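Long-range contacts in meta cleavage compound hydrolase (Janthinobacterium, PDB 1J1I), which hydrolyses a meta-cleavage compound of carbazole degradation, probably splitting a carbon-carbon bond to release anthranilate: residues 28-32 and 49-53; 85-91 and 200-205; 158-164 and 182-186. One frame throughout, in Å; residues are numbered along the deposited sequence.

Contact 1. Residues 28-32 and 49-53; sequences TRYLE and AESEG
Arg29 of strand 26-33 reaches over to Glu50, the N-cap of helix 51-55, in the core of the alpha/beta hydrolase fold. The charged contact is a salt bridge: Arg29 NH1 donates to Glu50 OE1 at 3.0 Å. The bond is fairly straight (159° at the hydrogen). It uses the anti lone pair of OE1 and runs near the guanidinium plane. Arg29 has other acidic partners, Glu18 at NE and Asp72 at NH1.

The capping bonds use the same carboxylate. Glu50 CG sits between the backbone N and the carbonyl carbon (chi1 49°), and the chain bends again at chi2. This folds the carboxylate over the first helical turn. Glu52 N meets Glu50 OE1 from above the carboxylate plane at 2.9 Å. Gly53 N meets Glu50 OE2 on its syn side at 2.7 Å. With an alanine in place of Glu50, Arg29 NH1 would probably lose one of its carboxylates, and the amides of Glu52 and Gly53 their cap.

The apolar contact is made by Leu31. Its CD2 packs 3.8 Å from Ser51 CB, while Ser51 OG bonds to Asp72. The other branch, Leu31 CD1, lies 3.4 Å above the plane of the Arg29 guanidinium, toward its rim.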
loop_
_atom_site.group_PDB
_atom_site.type_symbol
_atom_site.label_atom_id
_atom_site.label_comp_id
_atom_site.label_asym_id
_atom_site.label_seq_id
_atom_site.Cartn_x
_atom_site.Cartn_y
_atom_site.Cartn_z
ATOM N N THR A 28 -7.658 31.774 8.079
ATOM C CA THR A 28 -6.922 30.644 7.531
ATOM C C THR A 28 -6.907 30.633 6.012
ATOM O O THR A 28 -7.922 30.896 5.370
ATOM C CB THR A 28 -7.540 29.325 8.042
ATOM O OG1 THR A 28 -7.647 29.381 9.469
ATOM C CG2 THR A 28 -6.681 28.130 7.648
ATOM N N ARG A 29 -5.745 30.330 5.448
ATOM C CA ARG A 29 -5.582 30.274 4.004
ATOM C C ARG A 29 -5.599 28.837 3.517
ATOM O O ARG A 29 -4.973 27.961 4.117
ATOM C CB ARG A 29 -4.252 30.917 3.599
ATOM C CG ARG A 29 -3.921 30.811 2.114
ATOM C CD ARG A 29 -2.688 29.952 1.891
ATOM N NE ARG A 29 -2.161 30.099 0.538
ATOM C CZ ARG A 29 -0.961 29.676 0.156
ATOM N NH1 ARG A 29 -0.158 29.074 1.024
ATOM N NH2 ARG A 29 -0.559 29.869 -1.093
ATOM N N TYR A 30 -6.321 28.594 2.430
ATOM C CA TYR A 30 -6.368 27.263 1.854
ATOM C C TYR A 30 -6.399 27.317 0.337
ATOM O O TYR A 30 -6.684 28.358 -0.256
ATOM C CB TYR A 30 -7.576 26.464 2.373
ATOM C CG TYR A 30 -8.950 27.024 2.056
ATOM C CD1 TYR A 30 -9.491 28.075 2.802
ATOM C CD2 TYR A 30 -9.743 26.454 1.056
ATOM C CE1 TYR A 30 -10.795 28.539 2.566
ATOM C CE2 TYR A 30 -11.041 26.911 0.809
ATOM C CZ TYR A 30 -11.560 27.951 1.571
ATOM O OH TYR A 30 -12.851 28.386 1.348
ATOM N N LEU A 31 -6.074 26.187 -0.278
ATOM C CA LEU A 31 -6.084 26.045 -1.725
ATOM C C LEU A 31 -7.239 25.098 -2.025
ATOM O O LEU A 31 -7.426 24.103 -1.325
ATOM C CB LEU A 31 -4.768 25.428 -2.205
ATOM C CG LEU A 31 -3.546 26.308 -2.488
ATOM C CD1 LEU A 31 -3.495 27.508 -1.571
ATOM C CD2 LEU A 31 -2.299 25.452 -2.359
ATOM N N GLU A 32 -8.018 25.400 -3.055
ATOM C CA GLU A 32 -9.145 24.545 -3.393
ATOM C C GLU A 32 -9.231 24.214 -4.875
ATOM O O GLU A 32 -8.931 25.048 -5.733
ATOM C CB GLU A 32 -10.451 25.188 -2.926
ATOM C CG GLU A 32 -11.694 24.487 -3.442
ATOM C CD GLU A 32 -12.961 25.014 -2.806
ATOM O OE1 GLU A 32 -12.976 26.196 -2.400
ATOM O OE2 GLU A 32 -13.945 24.251 -2.726
ATOM N N ALA A 49 7.273 25.860 5.211
ATOM C CA ALA A 49 6.383 24.801 4.755
ATOM C C ALA A 49 4.953 25.316 4.710
ATOM O O ALA A 49 4.477 25.953 5.653
ATOM C CB ALA A 49 6.477 23.591 5.677
ATOM N N GLU A 50 4.280 25.054 3.597
ATOM C CA GLU A 50 2.893 25.466 3.416
ATOM C C GLU A 50 2.230 24.649 2.309
ATOM O O GLU A 50 2.876 23.820 1.660
ATOM C CB GLU A 50 2.801 26.980 3.147
ATOM C CG GLU A 50 3.738 27.524 2.076
ATOM C CD GLU A 50 3.326 27.111 0.678
ATOM O OE1 GLU A 50 2.209 27.480 0.254
ATOM O OE2 GLU A 50 4.116 26.415 0.008
ATOM N N SER A 51 0.943 24.888 2.096
ATOM C CA SER A 51 0.153 24.135 1.131
ATOM C C SER A 51 0.593 24.039 -0.328
ATOM O O SER A 51 0.557 22.955 -0.909
ATOM C CB SER A 51 -1.297 24.621 1.185
ATOM O OG SER A 51 -1.830 24.443 2.488
ATOM N N GLU A 52 0.992 25.153 -0.932
ATOM C CA GLU A 52 1.385 25.120 -2.337
ATOM C C GLU A 52 2.630 24.265 -2.572
ATOM O O GLU A 52 2.626 23.379 -3.427
ATOM C CB GLU A 52 1.601 26.546 -2.853
ATOM C CG GLU A 52 1.838 26.659 -4.348
ATOM C CD GLU A 52 1.637 28.082 -4.849
ATOM O OE1 GLU A 52 2.226 29.014 -4.257
ATOM O OE2 GLU A 52 0.889 28.267 -5.833
ATOM N N GLY A 53 3.684 24.525 -1.806
ATOM C CA GLY A 53 4.920 23.776 -1.960
ATOM C C GLY A 53 4.776 22.296 -1.640
ATOM O O GLY A 53 5.443 21.453 -2.241
#

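Contact 2. Residues 85-91 and 200-205; sequences EYTQDRR and ATMQWI
Water 1 is gripped by three groups: it donates to Tyr86 O at 2.6 Å and to Thr201 O, and accepts from Arg91 NH2. It joins helix 88-101 and the loop before it, in the core of the alpha/beta hydrolase fold, to helix 192-208, which comes between strands 131-137 and 225-230 in the sequence, where the lid of this fold is usually inserted. Water 3 makes a second bridge, from Arg91 NH1 to Thr201 OG1, which is also bonded to Ala197 O in its own helix. Gln88 OE1 holds the NE and NH2 side of the guanidinium, with both bonds near its plane. Gln88 NE2 is itself held by Tyr213 and Thr119.

Trp204 carries most of the packing. Its CG is anti to the backbone N (chi1 -178°), and the indole reaches out to the start of helix 88-101. Thr87 CA lies 3.7 Å above the ring plane, over its centre, and Gln88 N covers the same face toward the rim. Glu85 OE2 is at the ring edge, by CD1. Thr87 OG1 caps the helix by accepting from Arg90 N, while its CG2 makes a CH-pi contact 3.8 Å from the centroid of the five-membered ring of Trp204.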
loop_
_atom_site.group_PDB
_atom_site.type_symbol
_atom_site.label_atom_id
_atom_site.label_comp_id
_atom_site.label_asym_id
_atom_site.label_seq_id
_atom_site.Cartn_x
_atom_site.Cartn_y
_atom_site.Cartn_z
ATOM N N GLU A 85 0.780 30.791 22.521
ATOM C CA GLU A 85 1.688 29.675 22.733
ATOM C C GLU A 85 1.293 28.661 21.665
ATOM O O GLU A 85 0.145 28.227 21.611
ATOM C CB GLU A 85 1.507 29.074 24.131
ATOM C CG GLU A 85 2.383 27.852 24.380
ATOM C CD GLU A 85 2.293 27.330 25.804
ATOM O OE1 GLU A 85 1.168 27.238 26.342
ATOM O OE2 GLU A 85 3.351 26.998 26.382
ATOM N N TYR A 86 2.239 28.310 20.803
ATOM C CA TYR A 86 1.976 27.367 19.727
ATOM C C TYR A 86 2.168 25.928 20.184
ATOM O O TYR A 86 3.252 25.365 20.056
ATOM C CB TYR A 86 2.888 27.677 18.532
ATOM C CG TYR A 86 2.502 28.935 17.783
ATOM C CD1 TYR A 86 1.753 28.867 16.606
ATOM C CD2 TYR A 86 2.862 30.196 18.259
ATOM C CE1 TYR A 86 1.372 30.025 15.920
ATOM C CE2 TYR A 86 2.482 31.363 17.582
ATOM C CZ TYR A 86 1.738 31.268 16.416
ATOM O OH TYR A 86 1.345 32.411 15.752
ATOM N N THR A 87 1.102 25.343 20.725
ATOM C CA THR A 87 1.135 23.963 21.204
ATOM C C THR A 87 0.472 23.043 20.182
ATOM O O THR A 87 -0.242 23.508 19.294
ATOM C CB THR A 87 0.369 23.819 22.528
ATOM O OG1 THR A 87 -1.032 24.014 22.289
ATOM C CG2 THR A 87 0.851 24.853 23.539
ATOM N N GLN A 88 0.707 21.740 20.307
ATOM C CA GLN A 88 0.093 20.784 19.391
ATOM C C GLN A 88 -1.415 20.857 19.609
ATOM O O GLN A 88 -2.200 20.728 18.674
ATOM C CB GLN A 88 0.614 19.372 19.673
ATOM C CG GLN A 88 0.021 18.281 18.784
ATOM C CD GLN A 88 0.128 18.595 17.302
ATOM O OE1 GLN A 88 1.021 19.324 16.867
ATOM N NE2 GLN A 88 -0.778 18.029 16.515
ATOM N N ASP A 89 -1.812 21.097 20.854
ATOM C CA ASP A 89 -3.222 21.210 21.194
ATOM C C ASP A 89 -3.864 22.347 20.391
ATOM O O ASP A 89 -4.991 22.222 19.907
ATOM C CB ASP A 89 -3.364 21.488 22.689
ATOM C CG ASP A 89 -2.554 20.524 23.539
ATOM O OD1 ASP A 89 -1.316 20.412 23.329
ATOM O OD2 ASP A 89 -3.160 19.883 24.423
ATOM N N ARG A 90 -3.130 23.446 20.243
ATOM C CA ARG A 90 -3.621 24.610 19.510
ATOM C C ARG A 90 -3.780 24.321 18.012
ATOM O O ARG A 90 -4.729 24.791 17.383
ATOM C CB ARG A 90 -2.675 25.795 19.730
ATOM C CG ARG A 90 -3.332 27.156 19.601
ATOM C CD ARG A 90 -4.573 27.258 20.481
ATOM N NE ARG A 90 -5.068 28.627 20.569
ATOM C CZ ARG A 90 -4.477 29.587 21.273
ATOM N NH1 ARG A 90 -3.368 29.325 21.955
ATOM N NH2 ARG A 90 -4.992 30.808 21.295
ATOM N N ARG A 91 -2.859 23.551 17.437
ATOM C CA ARG A 91 -2.966 23.206 16.020
ATOM C C ARG A 91 -4.155 22.271 15.795
ATOM O O ARG A 91 -4.855 22.373 14.785
ATOM C CB ARG A 91 -1.681 22.539 15.515
ATOM C CG ARG A 91 -0.552 23.506 15.164
ATOM C CD ARG A 91 0.664 22.754 14.612
ATOM N NE ARG A 91 1.319 21.961 15.650
ATOM C CZ ARG A 91 2.168 22.455 16.545
ATOM N NH1 ARG A 91 2.475 23.746 16.529
ATOM N NH2 ARG A 91 2.699 21.665 17.469
ATOM N N ALA A 200 8.605 30.011 17.449
ATOM C CA ALA A 200 7.756 29.716 18.602
ATOM C C ALA A 200 7.236 28.282 18.524
ATOM O O ALA A 200 7.161 27.584 19.536
ATOM C CB ALA A 200 6.587 30.692 18.659
ATOM N N THR A 201 6.872 27.851 17.319
ATOM C CA THR A 201 6.374 26.491 17.114
ATOM C C THR A 201 7.441 25.463 17.517
ATOM O O THR A 201 7.158 24.516 18.254
ATOM C CB THR A 201 5.970 26.268 15.625
ATOM O OG1 THR A 201 4.814 27.062 15.318
ATOM C CG2 THR A 201 5.658 24.804 15.358
ATOM N N MET A 202 8.667 25.656 17.036
ATOM C CA MET A 202 9.763 24.740 17.346
ATOM C C MET A 202 10.178 24.781 18.812
ATOM O O MET A 202 10.619 23.776 19.370
ATOM C CB MET A 202 10.977 25.036 16.459
ATOM C CG MET A 202 10.725 24.807 14.978
ATOM S SD MET A 202 9.874 23.236 14.675
ATOM C CE MET A 202 11.124 22.064 15.169
ATOM N N GLN A 203 10.029 25.944 19.435
ATOM C CA GLN A 203 10.389 26.107 20.837
ATOM C C GLN A 203 9.538 25.202 21.720
ATOM O O GLN A 203 10.060 24.493 22.581
ATOM C CB GLN A 203 10.199 27.564 21.267
ATOM C CG GLN A 203 10.669 27.852 22.684
ATOM C CD GLN A 203 10.366 29.270 23.115
ATOM O OE1 GLN A 203 10.483 30.205 22.324
ATOM N NE2 GLN A 203 9.986 29.442 24.378
ATOM N N TRP A 204 8.225 25.227 21.506
ATOM C CA TRP A 204 7.326 24.395 22.294
ATOM C C TRP A 204 7.656 22.918 22.106
ATOM O O TRP A 204 7.719 22.160 23.067
ATOM C CB TRP A 204 5.869 24.631 21.891
ATOM C CG TRP A 204 4.922 23.828 22.714
ATOM C CD1 TRP A 204 4.442 24.144 23.959
ATOM C CD2 TRP A 204 4.392 22.537 22.396
ATOM N NE1 TRP A 204 3.647 23.128 24.430
ATOM C CE2 TRP A 204 3.597 22.124 23.489
ATOM C CE3 TRP A 204 4.511 21.680 21.289
ATOM C CZ2 TRP A 204 2.922 20.898 23.515
ATOM C CZ3 TRP A 204 3.839 20.454 21.310
ATOM C CH2 TRP A 204 3.056 20.078 22.415
ATOM N N ILE A 205 7.852 22.509 20.858
ATOM C CA ILE A 205 8.175 21.118 20.561
ATOM C C ILE A 205 9.468 20.739 21.290
ATOM O O ILE A 205 9.556 19.700 21.937
ATOM C CB ILE A 205 8.352 20.922 19.039
ATOM C CG1 ILE A 205 6.995 21.075 18.345
ATOM C CG2 ILE A 205 8.962 19.564 18.749
ATOM C CD1 ILE A 205 7.068 21.038 16.838
HETATM O O HOH W 1 4.521 23.629 18.626
HETATM O O HOH W 2 4.711 29.162 21.325
HETATM O O HOH W 3 2.189 25.980 14.702
#

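Contact 3. Residues 158-164 and 182-186; sequences FTREGMV and INSRY
Ile182 points its CG2 branch at the flat end of Arg160. The methyl lies 3.6 Å above the guanidinium plane, over its centre. It also touches Val164 CG2. The other branch, through CD1, comes near the backbone of Met163 and Val164.

Asn183 holds the same arginine at its edge. Asn183 OD1 accepts from Arg160 NE at 2.7 Å, nearly in line with the C=O bond, and from Arg160 NH2 at 2.9 Å, from above the carbonyl plane. The amide and guanidinium planes are 63° apart. The Arg160 chain is extended from CG to NE, with CG anti to the backbone N (chi1 -174°), and this carries the guanidinium across to Asn183. Asp179 is a long, weak ionic partner of NH2.

The two helical segments pass 9.8 Å apart, axis to axis, at 115°. They belong to helices 160-170 and 179-190, consecutive helices in the region between strands 131-137 and 225-230, consistent with the lid of an alpha/beta hydrolase.

Arg185 meets Met163 with the aliphatic part of its chain. The closest approach is Met163 SD to Arg185 CD, 3.2 Å, with SD at the edge of the Arg185 guanidinium. Met163 is bent at chi2 and chi3, which lays its CE beside Arg185 CG. The Arg185 side chain also touches Trp262, and lies about 8 Å from the side chain of Ser114, the probable nucleophile.

Tyr186 lays its ring on the start of helix 160-170. Arg160 N is over one face, toward the rim, and Arg160 CB makes a CH-pi contact 4.3 Å from the ring centroid. The hydroxyl reaches past the N-terminal end of helix 160-170. Tyr186 OH donates to Phe158 O at 3.1 Å, from above the carbonyl plane.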
loop_
_atom_site.group_PDB
_atom_site.type_symbol
_atom_site.label_atom_id
_atom_site.label_comp_id
_atom_site.label_asym_id
_atom_site.label_seq_id
_atom_site.Cartn_x
_atom_site.Cartn_y
_atom_site.Cartn_z
ATOM N N PHE A 158 18.437 29.427 7.817
ATOM C CA PHE A 158 17.681 30.384 7.014
ATOM C C PHE A 158 18.429 31.025 5.848
ATOM O O PHE A 158 18.316 32.229 5.608
ATOM C CB PHE A 158 17.086 31.477 7.906
ATOM C CG PHE A 158 16.013 30.978 8.828
ATOM C CD1 PHE A 158 16.341 30.270 9.981
ATOM C CD2 PHE A 158 14.670 31.185 8.529
ATOM C CE1 PHE A 158 15.348 29.778 10.823
ATOM C CE2 PHE A 158 13.669 30.697 9.363
ATOM C CZ PHE A 158 14.009 29.991 10.511
ATOM N N THR A 159 19.190 30.213 5.124
ATOM C CA THR A 159 19.923 30.674 3.953
ATOM C C THR A 159 19.359 29.854 2.800
ATOM O O THR A 159 18.823 28.767 3.023
ATOM C CB THR A 159 21.438 30.394 4.070
ATOM O OG1 THR A 159 21.656 28.985 4.230
ATOM C CG2 THR A 159 22.032 31.143 5.258
ATOM N N ARG A 160 19.458 30.360 1.576
ATOM C CA ARG A 160 18.934 29.609 0.444
ATOM C C ARG A 160 19.649 28.268 0.357
ATOM O O ARG A 160 19.023 27.235 0.123
ATOM C CB ARG A 160 19.116 30.370 -0.867
ATOM C CG ARG A 160 18.453 29.662 -2.039
ATOM C CD ARG A 160 18.629 30.409 -3.343
ATOM N NE ARG A 160 17.842 29.806 -4.416
ATOM C CZ ARG A 160 18.004 28.564 -4.863
ATOM N NH1 ARG A 160 18.933 27.777 -4.333
ATOM N NH2 ARG A 160 17.234 28.108 -5.841
ATOM N N GLU A 161 20.966 28.289 0.547
ATOM C CA GLU A 161 21.753 27.065 0.500
ATOM C C GLU A 161 21.373 26.112 1.628
ATOM O O GLU A 161 21.397 24.895 1.454
ATOM C CB GLU A 161 23.247 27.386 0.571
ATOM C CG GLU A 161 23.892 27.535 -0.792
ATOM C CD GLU A 161 23.731 26.285 -1.638
ATOM O OE1 GLU A 161 24.159 25.201 -1.185
ATOM O OE2 GLU A 161 23.178 26.385 -2.754
ATOM N N GLY A 162 21.027 26.667 2.784
ATOM C CA GLY A 162 20.634 25.833 3.903
ATOM C C GLY A 162 19.357 25.091 3.559
ATOM O O GLY A 162 19.158 23.952 3.976
ATOM N N MET A 163 18.494 25.747 2.788
ATOM C CA MET A 163 17.225 25.166 2.367
ATOM C C MET A 163 17.477 24.044 1.362
ATOM O O MET A 163 16.778 23.032 1.362
ATOM C CB MET A 163 16.338 26.240 1.733
ATOM C CG MET A 163 14.921 25.777 1.423
ATOM S SD MET A 163 14.062 25.174 2.896
ATOM C CE MET A 163 13.557 26.727 3.666
ATOM N N VAL A 164 18.474 24.233 0.502
ATOM C CA VAL A 164 18.814 23.221 -0.490
ATOM C C VAL A 164 19.305 21.970 0.225
ATOM O O VAL A 164 18.895 20.854 -0.100
ATOM C CB VAL A 164 19.922 23.708 -1.449
ATOM C CG1 VAL A 164 20.398 22.551 -2.317
ATOM C CG2 VAL A 164 19.395 24.830 -2.329
ATOM N N ILE A 182 12.539 25.585 -4.410
ATOM C CA ILE A 182 13.422 26.028 -3.339
ATOM C C ILE A 182 13.183 27.507 -3.032
ATOM O O ILE A 182 13.050 27.893 -1.869
ATOM C CB ILE A 182 14.911 25.834 -3.719
ATOM C CG1 ILE A 182 15.248 24.343 -3.764
ATOM C CG2 ILE A 182 15.810 26.549 -2.709
ATOM C CD1 ILE A 182 15.148 23.647 -2.411
ATOM N N ASN A 183 13.123 28.331 -4.076
ATOM C CA ASN A 183 12.909 29.767 -3.896
ATOM C C ASN A 183 11.578 30.056 -3.217
ATOM O O ASN A 183 11.498 30.904 -2.331
ATOM C CB ASN A 183 12.954 30.499 -5.241
ATOM C CG ASN A 183 14.262 30.291 -5.977
ATOM O OD1 ASN A 183 15.326 30.211 -5.364
ATOM N ND2 ASN A 183 14.191 30.213 -7.300
ATOM N N SER A 184 10.535 29.351 -3.641
ATOM C CA SER A 184 9.208 29.538 -3.068
ATOM C C SER A 184 9.213 29.228 -1.572
ATOM O O SER A 184 8.721 30.020 -0.766
ATOM C CB SER A 184 8.197 28.643 -3.789
ATOM O OG SER A 184 6.882 28.861 -3.310
ATOM N N ARG A 185 9.777 28.080 -1.202
ATOM C CA ARG A 185 9.839 27.685 0.203
ATOM C C ARG A 185 10.714 28.640 1.005
ATOM O O ARG A 185 10.389 28.991 2.139
ATOM C CB ARG A 185 10.374 26.251 0.343
ATOM C CG ARG A 185 10.651 25.837 1.789
ATOM C CD ARG A 185 11.156 24.400 1.895
ATOM N NE ARG A 185 10.071 23.428 1.932
ATOM C CZ ARG A 185 9.692 22.763 3.021
ATOM N NH1 ARG A 185 10.311 22.957 4.178
ATOM N NH2 ARG A 185 8.685 21.907 2.952
ATOM N N TYR A 186 11.828 29.058 0.415
ATOM C CA TYR A 186 12.735 29.977 1.090
ATOM C C TYR A 186 12.046 31.319 1.335
ATOM O O TYR A 186 12.231 31.937 2.383
ATOM C CB TYR A 186 13.998 30.193 0.251
ATOM C CG TYR A 186 15.016 31.077 0.931
ATOM C CD1 TYR A 186 15.534 30.736 2.179
ATOM C CD2 TYR A 186 15.449 32.263 0.341
ATOM C CE1 TYR A 186 16.452 31.551 2.825
ATOM C CE2 TYR A 186 16.372 33.088 0.981
ATOM C CZ TYR A 186 16.867 32.724 2.223
ATOM O OH TYR A 186 17.775 33.529 2.872
#

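From the N terminus, contact 1 closes first. It makes a short loop holding strand 38-42 and ties strand 26-33 to the start of helix 51-55. Contact 2 opens next, at the start of helix 88-101, and closes only at helix 192-208. Its loop takes in strands 108-113 and 131-137 and helix 114-126, and it joins the core to the probable lid. Contact 3 is nested inside that loop and links two helices of that probable lid, 160-170 and 179-190. No contacts cross. Contacts 1 and 3 touch through Ala49 CB and Arg185 NH2, 3.9 Å apart. Contact 2 touches neither; its nearest atoms lie about 8 Å from contact 3.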